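Local coordinates for protein major centromere autoantigen B (Homo sapiens, PDB 1UFI) that binds centromeric DNA as CENP-B and forms a homodimer through this dimerization domain, at residues Met18-Leu23 against His38-Leu43. Numbering follows the deposited sequence.
Sequences MVKRYL and HLEHDL
Lys20 and Glu40 make the one direct link between these two helical segments, a salt bridge in which Lys20 NZ lies 2.6 Å from Glu40 OE2. The same pair is a hydrogen bond, with the ammonium as donor and the carboxylate oxygen as acceptor. The CA atoms of the two residues are 9.4 Å apart, so both side chains have to reach across the gap. Lys20 leaves its helix with CG anti to the backbone N (chi1 179°), and its chain then kinks at chi3 (68°), turning the ammonium group toward the carboxylate. Glu40 comes from the other side on a chain extended beyond CG, and the two side chains run at a slant to each other. The ammonium meets the syn lone pair of OE2, on the side of the second oxygen; even so Glu40 OE1 remains 3.8 Å from Lys20 NZ, and the grip is one-sided. Lys20 CE follows at 3.5 Å from Glu40 OE2. These two residues account for all 68 Å² of surface buried between the segments, and each is still partly exposed. The Lys20 side chain also touches Ile36, and that of Glu40 touches Phe16.

Helix 9-23 and helix 30-49 form an antiparallel helical hairpin, and two such chains pair in the dimer. The bridge spans the hairpin at its surface. Tyr22 is directed to the second subunit, where its OH hydrogen-bonds to Thr47 OG1 of that chain and its ring packs on Phe9 of the same chain. Leu23, at the end of the first segment, does not touch 38-43 but packs on Val32 and Ile36, earlier on helix 30-49, and on Leu39 of the second subunit.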
# COMPACT_ATOMS: atom_id res chain seq x y z
N MET A 18 -1.31 3.62 7.66
CA MET A 18 -0.64 4.90 7.56
C MET A 18 -0.55 5.32 6.08
O MET A 18 -0.70 6.49 5.77
CB MET A 18 0.77 4.81 8.21
CG MET A 18 0.71 4.63 9.73
SD MET A 18 -0.04 6.07 10.56
CE MET A 18 -1.09 5.65 10.91
N VAL A 19 -0.28 4.38 5.17
CA VAL A 19 -0.36 4.68 3.72
C VAL A 19 -1.78 5.22 3.36
O VAL A 19 -1.88 6.20 2.59
CB VAL A 19 -0.04 3.42 2.82
CG1 VAL A 19 -0.30 3.74 1.33
CG2 VAL A 19 1.36 2.87 3.07
N LYS A 20 -2.84 4.59 3.88
CA LYS A 20 -4.20 5.03 3.61
C LYS A 20 -4.46 6.45 4.22
O LYS A 20 -5.10 7.31 3.61
CB LYS A 20 -5.21 3.91 4.10
CG LYS A 20 -6.73 4.20 3.93
CD LYS A 20 -7.50 2.86 4.03
CE LYS A 20 -7.48 2.22 5.39
NZ LYS A 20 -8.54 1.12 5.46
N ARG A 21 -3.88 6.69 5.38
CA ARG A 21 -4.04 7.98 6.08
C ARG A 21 -3.41 9.07 5.25
O ARG A 21 -3.96 10.20 5.13
CB ARG A 21 -3.41 7.92 7.47
CG ARG A 21 -3.09 9.30 8.02
CD ARG A 21 -2.97 9.34 9.52
NE ARG A 21 -3.66 8.21 10.10
CZ ARG A 21 -3.75 7.96 11.40
NH1 ARG A 21 -4.87 7.49 11.94
NH2 ARG A 21 -2.71 8.21 12.16
N TYR A 22 -2.27 8.75 4.66
CA TYR A 22 -1.56 9.69 3.80
C TYR A 22 -2.35 10.02 2.52
O TYR A 22 -2.65 11.21 2.21
CB TYR A 22 -0.12 9.20 3.47
CG TYR A 22 0.60 10.09 2.51
CD1 TYR A 22 1.22 11.27 2.96
CD2 TYR A 22 0.65 9.79 1.14
CE1 TYR A 22 1.84 12.08 2.09
CE2 TYR A 22 1.35 10.61 0.25
CZ TYR A 22 1.89 11.79 0.78
OH TYR A 22 2.53 12.63 -0.08
N LEU A 23 -2.75 9.00 1.82
CA LEU A 23 -3.45 9.14 0.56
C LEU A 23 -4.77 9.84 0.71
O LEU A 23 -5.07 10.75 -0.07
CB LEU A 23 -3.68 7.73 0.01
CG LEU A 23 -3.21 7.46 -1.40
CD1 LEU A 23 -2.27 8.53 -2.05
CD2 LEU A 23 -2.74 5.98 -1.49
N HIS A 38 -8.57 -2.53 -3.00
CA HIS A 38 -8.01 -3.74 -3.62
C HIS A 38 -6.73 -4.21 -2.93
O HIS A 38 -6.57 -5.39 -2.65
CB HIS A 38 -7.86 -3.57 -5.13
CG HIS A 38 -9.17 -3.72 -5.85
ND1 HIS A 38 -9.73 -4.96 -6.14
CD2 HIS A 38 -10.10 -2.80 -6.20
CE1 HIS A 38 -10.91 -4.78 -6.71
NE2 HIS A 38 -11.16 -3.47 -6.76
N LEU A 39 -5.79 -3.31 -2.69
CA LEU A 39 -4.53 -3.76 -2.05
C LEU A 39 -4.74 -4.27 -0.62
O LEU A 39 -4.14 -5.27 -0.21
CB LEU A 39 -3.44 -2.67 -2.18
CG LEU A 39 -2.08 -3.28 -1.85
CD1 LEU A 39 -1.73 -4.35 -2.82
CD2 LEU A 39 -1.06 -2.09 -1.87
N GLU A 40 -5.64 -3.62 0.11
CA GLU A 40 -5.97 -3.99 1.50
C GLU A 40 -6.52 -5.42 1.49
O GLU A 40 -6.15 -6.24 2.35
CB GLU A 40 -7.00 -3.06 2.11
CG GLU A 40 -7.10 -3.30 3.60
CD GLU A 40 -7.97 -2.27 4.34
OE1 GLU A 40 -8.84 -2.66 5.15
OE2 GLU A 40 -7.82 -1.04 4.11
N HIS A 41 -7.34 -5.70 0.47
CA HIS A 41 -8.00 -6.99 0.34
C HIS A 41 -6.96 -8.04 0.08
O HIS A 41 -6.95 -9.05 0.77
CB HIS A 41 -9.01 -6.98 -0.80
CG HIS A 41 -9.64 -8.32 -1.03
ND1 HIS A 41 -10.78 -8.71 -0.36
CD2 HIS A 41 -9.29 -9.34 -1.84
CE1 HIS A 41 -11.10 -9.94 -0.75
NE2 HIS A 41 -10.21 -10.35 -1.63
N ASP A 42 -6.02 -7.73 -0.83
CA ASP A 42 -4.98 -8.70 -1.21
C ASP A 42 -4.17 -8.99 0.04
O ASP A 42 -3.82 -10.16 0.31
CB ASP A 42 -4.01 -8.15 -2.30
CG ASP A 42 -4.67 -7.95 -3.65
OD1 ASP A 42 -5.62 -8.69 -3.99
OD2 ASP A 42 -4.29 -7.06 -4.44
N LEU A 43 -3.79 -7.94 0.79
CA LEU A 43 -2.96 -8.13 1.99
C LEU A 43 -3.63 -9.13 2.97
O LEU A 43 -2.92 -10.00 3.49
CB LEU A 43 -2.76 -6.81 2.69
CG LEU A 43 -1.67 -5.95 2.06
CD1 LEU A 43 -1.94 -4.46 2.54
CD2 LEU A 43 -0.30 -6.43 2.51